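Local coordinates for peptide chain release factor 2 (Thermus thermophilus, PDB 2IHR), which directs the termination of translation at the stop codons UGA and UAA, bringing its GGQ peptide hydrolysis motif into the ribosomal peptidyl-transferase centre, at residues F149-V154 and A167-K172; V153-P158 and T259-T264. All blocks are in the same frame, centred on the assembly; numbering follows the deposited sequence.

Interaction 1 of 2, residues F149-V154 and A167-K172; sequences FQVEVV and AQILVK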
ATOM      1  N   PHE A 149      -5.534  -9.940   6.212  1.00 82.16           N
ATOM      2  CA  PHE A 149      -5.008 -10.043   4.861  1.00 76.91           C
ATOM      3  C   PHE A 149      -4.203 -11.323   4.820  1.00 73.93           C
ATOM      4  O   PHE A 149      -3.676 -11.764   5.832  1.00 68.82           O
ATOM      5  CB  PHE A 149      -4.083  -8.874   4.496  1.00 65.25           C
ATOM      6  CG  PHE A 149      -4.745  -7.520   4.496  1.00 63.83           C
ATOM      7  CD1 PHE A 149      -6.137  -7.390   4.435  1.00 62.76           C
ATOM      8  CD2 PHE A 149      -3.959  -6.358   4.468  1.00 66.65           C
ATOM      9  CE1 PHE A 149      -6.748  -6.100   4.327  1.00 63.04           C
ATOM     10  CE2 PHE A 149      -4.543  -5.072   4.365  1.00 58.89           C
ATOM     11  CZ  PHE A 149      -5.937  -4.937   4.289  1.00 64.82           C
ATOM     12  N   GLN A 150      -4.115 -11.916   3.638  1.00 73.90           N
ATOM     13  CA  GLN A 150      -3.366 -13.147   3.447  1.00 76.43           C
ATOM     14  C   GLN A 150      -1.996 -12.786   2.890  1.00 69.55           C
ATOM     15  O   GLN A 150      -1.844 -11.898   2.039  1.00 66.19           O
ATOM     16  CB  GLN A 150      -4.113 -14.076   2.480  1.00108.47           C
ATOM     17  CG  GLN A 150      -5.514 -14.418   2.939  1.00125.83           C
ATOM     18  CD  GLN A 150      -5.511 -15.160   4.254  1.00140.34           C
ATOM     19  OE1 GLN A 150      -5.235 -16.358   4.298  1.00153.79           O
ATOM     20  NE2 GLN A 150      -5.799 -14.448   5.341  1.00148.02           N
ATOM     21  N   VAL A 151      -1.001 -13.492   3.380  1.00 67.35           N
ATOM     22  CA  VAL A 151       0.347 -13.230   2.963  1.00 67.59           C
ATOM     23  C   VAL A 151       0.915 -14.452   2.237  1.00 72.10           C
ATOM     24  O   VAL A 151       0.835 -15.583   2.730  1.00 71.31           O
ATOM     25  CB  VAL A 151       1.247 -12.843   4.217  1.00 60.67           C
ATOM     26  CG1 VAL A 151       2.701 -12.565   3.796  1.00 56.88           C
ATOM     27  CG2 VAL A 151       0.673 -11.620   4.911  1.00 57.92           C
ATOM     28  N   GLU A 152       1.495 -14.190   1.062  1.00 78.46           N
ATOM     29  CA  GLU A 152       2.117 -15.204   0.222  1.00 76.98           C
ATOM     30  C   GLU A 152       3.591 -14.857   0.089  1.00 74.63           C
ATOM     31  O   GLU A 152       3.951 -13.909  -0.600  1.00 78.05           O
ATOM     32  CB  GLU A 152       1.471 -15.181  -1.151  1.00 77.41           C
ATOM     33  CG  GLU A 152       1.009 -16.509  -1.644  1.00 89.27           C
ATOM     34  CD  GLU A 152      -0.328 -16.414  -2.350  1.00101.04           C
ATOM     35  OE1 GLU A 152      -1.348 -16.246  -1.643  1.00101.26           O
ATOM     36  OE2 GLU A 152      -0.360 -16.501  -3.605  1.00109.18           O
ATOM     37  N   VAL A 153       4.459 -15.593   0.758  1.00 71.92           N
ATOM     38  CA  VAL A 153       5.868 -15.282   0.628  1.00 69.36           C
ATOM     39  C   VAL A 153       6.330 -15.678  -0.762  1.00 71.88           C
ATOM     40  O   VAL A 153       6.625 -16.843  -1.017  1.00 78.77           O
ATOM     41  CB  VAL A 153       6.725 -16.050   1.613  1.00 61.64           C
ATOM     42  CG1 VAL A 153       8.245 -15.719   1.350  1.00 59.21           C
ATOM     43  CG2 VAL A 153       6.275 -15.744   3.022  1.00 46.18           C
ATOM     44  N   VAL A 154       6.395 -14.712  -1.663  1.00 68.14           N
ATOM     45  CA  VAL A 154       6.827 -15.017  -3.008  1.00 68.74           C
ATOM     46  C   VAL A 154       8.229 -15.574  -2.986  1.00 68.73           C
ATOM     47  O   VAL A 154       8.523 -16.566  -3.625  1.00 72.40           O
ATOM     48  CB  VAL A 154       6.801 -13.778  -3.888  1.00 69.69           C
ATOM     49  CG1 VAL A 154       7.506 -14.073  -5.188  1.00 60.48           C
ATOM     50  CG2 VAL A 154       5.347 -13.343  -4.135  1.00 59.44           C
ATOM     51  N   ALA A 167      13.513 -10.373   0.457  1.00 50.03           N
ATOM     52  CA  ALA A 167      12.217 -10.957   0.769  1.00 52.57           C
ATOM     53  C   ALA A 167      11.222 -10.204  -0.056  1.00 55.26           C
ATOM     54  O   ALA A 167      11.399  -9.019  -0.290  1.00 52.86           O
ATOM     55  CB  ALA A 167      11.893 -10.814   2.253  1.00 65.46           C
ATOM     56  N   GLN A 168      10.199 -10.912  -0.535  1.00 64.45           N
ATOM     57  CA  GLN A 168       9.133 -10.318  -1.341  1.00 62.82           C
ATOM     58  C   GLN A 168       7.801 -11.032  -1.118  1.00 61.81           C
ATOM     59  O   GLN A 168       7.659 -12.214  -1.399  1.00 57.17           O
ATOM     60  CB  GLN A 168       9.481 -10.365  -2.820  1.00 59.53           C
ATOM     61  CG  GLN A 168       8.327  -9.905  -3.670  1.00 73.41           C
ATOM     62  CD  GLN A 168       8.664  -9.939  -5.113  1.00 78.58           C
ATOM     63  OE1 GLN A 168       8.775 -11.016  -5.718  1.00 77.95           O
ATOM     64  NE2 GLN A 168       8.864  -8.758  -5.689  1.00 81.60           N
ATOM     65  N   ILE A 169       6.822 -10.280  -0.626  1.00 67.07           N
ATOM     66  CA  ILE A 169       5.520 -10.836  -0.329  1.00 61.05           C
ATOM     67  C   ILE A 169       4.349 -10.238  -1.096  1.00 64.00           C
ATOM     68  O   ILE A 169       4.444  -9.169  -1.713  1.00 61.49           O
ATOM     69  CB  ILE A 169       5.225 -10.736   1.159  1.00 52.17           C
ATOM     70  CG1 ILE A 169       5.012  -9.268   1.566  1.00 49.85           C
ATOM     71  CG2 ILE A 169       6.378 -11.351   1.926  1.00 51.06           C
ATOM     72  CD1 ILE A 169       4.453  -9.061   3.031  1.00 46.78           C
ATOM     73  N   LEU A 170       3.240 -10.974  -1.043  1.00 62.36           N
ATOM     74  CA  LEU A 170       2.014 -10.607  -1.716  1.00 62.43           C
ATOM     75  C   LEU A 170       0.994 -10.581  -0.607  1.00 68.76           C
ATOM     76  O   LEU A 170       0.739 -11.614   0.058  1.00 66.51           O
ATOM     77  CB  LEU A 170       1.665 -11.673  -2.745  1.00 60.45           C
ATOM     78  CG  LEU A 170       0.395 -11.504  -3.579  1.00 57.84           C
ATOM     79  CD1 LEU A 170       0.415 -10.215  -4.304  1.00 51.33           C
ATOM     80  CD2 LEU A 170       0.304 -12.662  -4.525  1.00 58.59           C
ATOM     81  N   VAL A 171       0.435  -9.387  -0.395  1.00 65.27           N
ATOM     82  CA  VAL A 171      -0.525  -9.154   0.666  1.00 64.62           C
ATOM     83  C   VAL A 171      -1.857  -8.979   0.001  1.00 64.80           C
ATOM     84  O   VAL A 171      -2.092  -7.989  -0.698  1.00 58.85           O
ATOM     85  CB  VAL A 171      -0.117  -7.878   1.502  1.00 66.87           C
ATOM     86  CG1 VAL A 171      -1.183  -7.535   2.581  1.00 64.92           C
ATOM     87  CG2 VAL A 171       1.228  -8.133   2.168  1.00 58.64           C
ATOM     88  N   LYS A 172      -2.736  -9.942   0.254  1.00 73.74           N
ATOM     89  CA  LYS A 172      -4.064  -9.965  -0.347  1.00 74.32           C
ATOM     90  C   LYS A 172      -5.195  -9.535   0.589  1.00 75.58           C
ATOM     91  O   LYS A 172      -5.423 -10.129   1.642  1.00 74.61           O
ATOM     92  CB  LYS A 172      -4.317 -11.370  -0.883  1.00 90.04           C
ATOM     93  CG  LYS A 172      -3.180 -11.938  -1.753  1.00 88.31           C
ATOM     94  CD  LYS A 172      -3.443 -13.394  -2.008  1.00104.35           C
ATOM     95  CE  LYS A 172      -2.747 -13.869  -3.263  1.00115.02           C
ATOM     96  NZ  LYS A 172      -3.349 -15.144  -3.799  1.00118.41           N
TER

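Interaction 2 of 2, residues V153-P158 and T259-T264; sequences VVDLTP and TVTCQT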
ATOM      1  N   VAL A 153       4.459 -15.593   0.758  1.00 71.92           N
ATOM      2  CA  VAL A 153       5.868 -15.282   0.628  1.00 69.36           C
ATOM      3  C   VAL A 153       6.330 -15.678  -0.762  1.00 71.88           C
ATOM      4  O   VAL A 153       6.625 -16.843  -1.017  1.00 78.77           O
ATOM      5  CB  VAL A 153       6.725 -16.050   1.613  1.00 61.64           C
ATOM      6  CG1 VAL A 153       8.245 -15.719   1.350  1.00 59.21           C
ATOM      7  CG2 VAL A 153       6.275 -15.744   3.022  1.00 46.18           C
ATOM      8  N   VAL A 154       6.395 -14.712  -1.663  1.00 68.14           N
ATOM      9  CA  VAL A 154       6.827 -15.017  -3.008  1.00 68.74           C
ATOM     10  C   VAL A 154       8.229 -15.574  -2.986  1.00 68.73           C
ATOM     11  O   VAL A 154       8.523 -16.566  -3.625  1.00 72.40           O
ATOM     12  CB  VAL A 154       6.801 -13.778  -3.888  1.00 69.69           C
ATOM     13  CG1 VAL A 154       7.506 -14.073  -5.188  1.00 60.48           C
ATOM     14  CG2 VAL A 154       5.347 -13.343  -4.135  1.00 59.44           C
ATOM     15  N   ASP A 155       9.107 -14.961  -2.221  1.00 70.98           N
ATOM     16  CA  ASP A 155      10.480 -15.447  -2.198  1.00 75.19           C
ATOM     17  C   ASP A 155      11.144 -14.926  -0.937  1.00 76.74           C
ATOM     18  O   ASP A 155      10.757 -13.904  -0.418  1.00 73.65           O
ATOM     19  CB  ASP A 155      11.214 -14.950  -3.466  1.00 83.98           C
ATOM     20  CG  ASP A 155      12.555 -15.660  -3.703  1.00 86.33           C
ATOM     21  OD1 ASP A 155      12.681 -16.850  -3.355  1.00 88.99           O
ATOM     22  OD2 ASP A 155      13.480 -15.036  -4.261  1.00 82.23           O
ATOM     23  N   LEU A 156      12.166 -15.616  -0.464  1.00 92.59           N
ATOM     24  CA  LEU A 156      12.830 -15.195   0.747  1.00 91.27           C
ATOM     25  C   LEU A 156      14.281 -15.661   0.755  1.00 90.78           C
ATOM     26  O   LEU A 156      14.539 -16.824   1.029  1.00 97.13           O
ATOM     27  CB  LEU A 156      12.059 -15.804   1.917  1.00 88.71           C
ATOM     28  CG  LEU A 156      12.330 -15.560   3.396  1.00 88.01           C
ATOM     29  CD1 LEU A 156      11.980 -14.143   3.783  1.00 95.45           C
ATOM     30  CD2 LEU A 156      11.449 -16.509   4.171  1.00 89.98           C
ATOM     31  N   THR A 157      15.226 -14.771   0.450  1.00 81.92           N
ATOM     32  CA  THR A 157      16.655 -15.142   0.466  1.00 78.72           C
ATOM     33  C   THR A 157      17.317 -14.855   1.813  1.00 79.78           C
ATOM     34  O   THR A 157      17.464 -13.692   2.191  1.00 85.00           O
ATOM     35  CB  THR A 157      17.498 -14.337  -0.507  1.00 70.94           C
ATOM     36  OG1 THR A 157      16.926 -14.363  -1.816  1.00 67.59           O
ATOM     37  CG2 THR A 157      18.883 -14.902  -0.538  1.00 67.54           C
ATOM     38  N   PRO A 158      17.747 -15.895   2.545  1.00 81.20           N
ATOM     39  CA  PRO A 158      18.393 -15.678   3.844  1.00 82.06           C
ATOM     40  C   PRO A 158      19.756 -15.032   3.678  1.00 81.82           C
ATOM     41  O   PRO A 158      20.367 -15.150   2.617  1.00 84.08           O
ATOM     42  CB  PRO A 158      18.495 -17.076   4.413  1.00 68.04           C
ATOM     43  CG  PRO A 158      18.719 -17.910   3.170  1.00 65.71           C
ATOM     44  CD  PRO A 158      17.659 -17.333   2.244  1.00 68.92           C
ATOM     45  N   THR A 259      13.841  -9.697 -13.141  1.00 91.17           N
ATOM     46  CA  THR A 259      13.742 -11.112 -12.850  1.00 92.54           C
ATOM     47  C   THR A 259      12.918 -11.338 -11.589  1.00 93.37           C
ATOM     48  O   THR A 259      12.944 -10.529 -10.668  1.00 95.14           O
ATOM     49  CB  THR A 259      15.140 -11.762 -12.733  1.00 77.00           C
ATOM     50  OG1 THR A 259      15.400 -12.154 -11.381  1.00 84.91           O
ATOM     51  CG2 THR A 259      16.214 -10.795 -13.194  1.00 84.01           C
ATOM     52  N   VAL A 260      12.173 -12.440 -11.578  1.00 75.80           N
ATOM     53  CA  VAL A 260      11.304 -12.812 -10.469  1.00 70.16           C
ATOM     54  C   VAL A 260      11.471 -14.293 -10.134  1.00 76.87           C
ATOM     55  O   VAL A 260      11.296 -15.145 -10.999  1.00 84.86           O
ATOM     56  CB  VAL A 260       9.808 -12.607 -10.830  1.00 64.87           C
ATOM     57  CG1 VAL A 260       8.918 -13.011  -9.660  1.00 54.32           C
ATOM     58  CG2 VAL A 260       9.543 -11.177 -11.269  1.00 62.93           C
ATOM     59  N   THR A 261      11.795 -14.588  -8.875  1.00 77.20           N
ATOM     60  CA  THR A 261      11.960 -15.951  -8.392  1.00 70.83           C
ATOM     61  C   THR A 261      10.767 -16.283  -7.479  1.00 72.23           C
ATOM     62  O   THR A 261      10.204 -15.397  -6.855  1.00 77.91           O
ATOM     63  CB  THR A 261      13.261 -16.054  -7.679  1.00 74.02           C
ATOM     64  OG1 THR A 261      14.270 -15.474  -8.520  1.00 69.65           O
ATOM     65  CG2 THR A 261      13.582 -17.509  -7.388  1.00 68.64           C
ATOM     66  N   CYS A 262      10.375 -17.546  -7.400  1.00 87.77           N
ATOM     67  CA  CYS A 262       9.197 -17.874  -6.616  1.00 86.39           C
ATOM     68  C   CYS A 262       9.081 -19.293  -6.138  1.00 92.39           C
ATOM     69  O   CYS A 262       8.744 -20.177  -6.913  1.00 98.21           O
ATOM     70  CB  CYS A 262       7.948 -17.561  -7.422  1.00 78.51           C
ATOM     71  SG  CYS A 262       6.373 -18.072  -6.628  1.00 74.91           S
ATOM     72  N   GLN A 263       9.321 -19.487  -4.848  1.00 72.48           N
ATOM     73  CA  GLN A 263       9.237 -20.787  -4.201  1.00 71.42           C
ATOM     74  C   GLN A 263       7.985 -20.865  -3.323  1.00 66.08           C
ATOM     75  O   GLN A 263       8.047 -21.565  -2.304  1.00 56.02           O
ATOM     76  CB  GLN A 263      10.453 -21.008  -3.274  1.00 71.74           C
ATOM     77  CG  GLN A 263      11.623 -20.056  -3.515  1.00 84.03           C
ATOM     78  CD  GLN A 263      12.312 -19.594  -2.229  1.00 93.52           C
ATOM     79  OE1 GLN A 263      13.512 -19.275  -2.231  1.00 96.94           O
ATOM     80  NE2 GLN A 263      11.551 -19.535  -1.130  1.00 91.06           N
ATOM     81  N   THR A 264       6.881 -20.188  -3.645  1.00 63.86           N
ATOM     82  CA  THR A 264       5.741 -20.288  -2.723  1.00 73.84           C
ATOM     83  C   THR A 264       5.252 -21.712  -2.370  1.00 82.73           C
ATOM     84  O   THR A 264       5.194 -22.085  -1.178  1.00 86.31           O
ATOM     85  CB  THR A 264       4.513 -19.505  -3.219  1.00 77.27           C
ATOM     86  OG1 THR A 264       4.884 -18.150  -3.432  1.00 76.55           O
ATOM     87  CG2 THR A 264       3.349 -19.576  -2.203  1.00 72.66           C
TER

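Interaction 1 of 2, residues F149-V154 and A167-K172
F149 lays its ring obliquely against V171 at the start of this antiparallel pairing, with CD2 of F149 3.6 Å from CG1 of V171. Its CG stands opposite the carbonyl carbon (chi1 -63°), which swings the ring off the end of the strand pair toward L179. On V171's face, CG1 of V151 meets CD1 of I169 at 4.0 Å, and this tight apolar side is closed by helix 127-145, with A144 under F149 and V151 and L137 under I169. Q150 and K172 bond in both directions: K172 N reaches Q150 O at 2.8 Å, almost straight, and Q150 N takes a lone pair of K172 O. E152 and L170 form the next hydrogen-bonded pair, less evenly, since L170 N comes to E152 O at 3.1 Å and tilted from the carbonyl plane. The face of Q150, E152, L170 and K172 is open toward Q150 but covered by L274 of helix 268-294 at E152 and L170. Here the extended K172 chain crosses obliquely to the carboxylate of E152 in a salt bridge, NZ to OE1 3.1 Å, whose bonds to both oxygens are weak. Beyond it the pairing slackens: V154 N makes a weak, bent bond to Q168 O, while CG1 of V154 lies 3.4 Å from OE1 of Q168. V154 and D155 both face Q168, a classic beta bulge in a hairpin at the edge of a mixed sheet.

Interaction 2 of 2, residues V153-P158 and T259-T264
V154 and Q263 supply the main polar link: Q263 N donates to V154 O at 3.3 Å, nearly along the C=O axis. A second hydrogen bond runs from T264 OG1 to V153 O, also 3.3 Å, with the hydroxyl above the carbonyl plane; chi1 of -56° sets OG1 beside its own backbone N. The carbonyl of V154 also receives a CA-H...O contact from C262 CA, so two neighbouring residues converge on one oxygen. Apolar packing is slight, resting on CG1 of V154 at 4.2 Å from CB of C262, with the same methyl 3.4 Å from T261 O. The remaining contacts centre on the carboxylate of D155. OD2 passes 3.6 Å from CB of T261, and the amide of Q263 stands almost perpendicular to the carboxylate, 89° between planes. As modelled, D155 OD1 faces Q263 OE1, two acceptors, so the amide's orientation there is doubtful. With the carboxylate of D155 cut back to an alanine here, the contact with CB of T261 is likely to be lost, leaving a gap between this strand and T261. The strands cross at 95° rather than pairing: V154 and C262 reach helix 268-294 at I278 and L274 respectively, L156 packs on strand 164-172, and T261 touches R250 of strand 248-253.

Interactions 1 and 2 have centres 10 Å apart and both draw on strand 150-158, sharing V153 and V154. In interaction 1 that strand pairs with 164-172, its next neighbour along the chain, in the mixed sheet; in interaction 2, around V153 to D155, it meets the end of strand 258-262 and the residues just after it, about a hundred residues on, the strand being part of a separate three-stranded sheet. The backbones also touch directly, Q168 N lying 3.0 Å from D155 O in a probable hydrogen bond. Helix 268-294 reaches both contacts through L274. The edge strand thus joins the PCRF part of the chain to the RF-1 part, linking the two sheets.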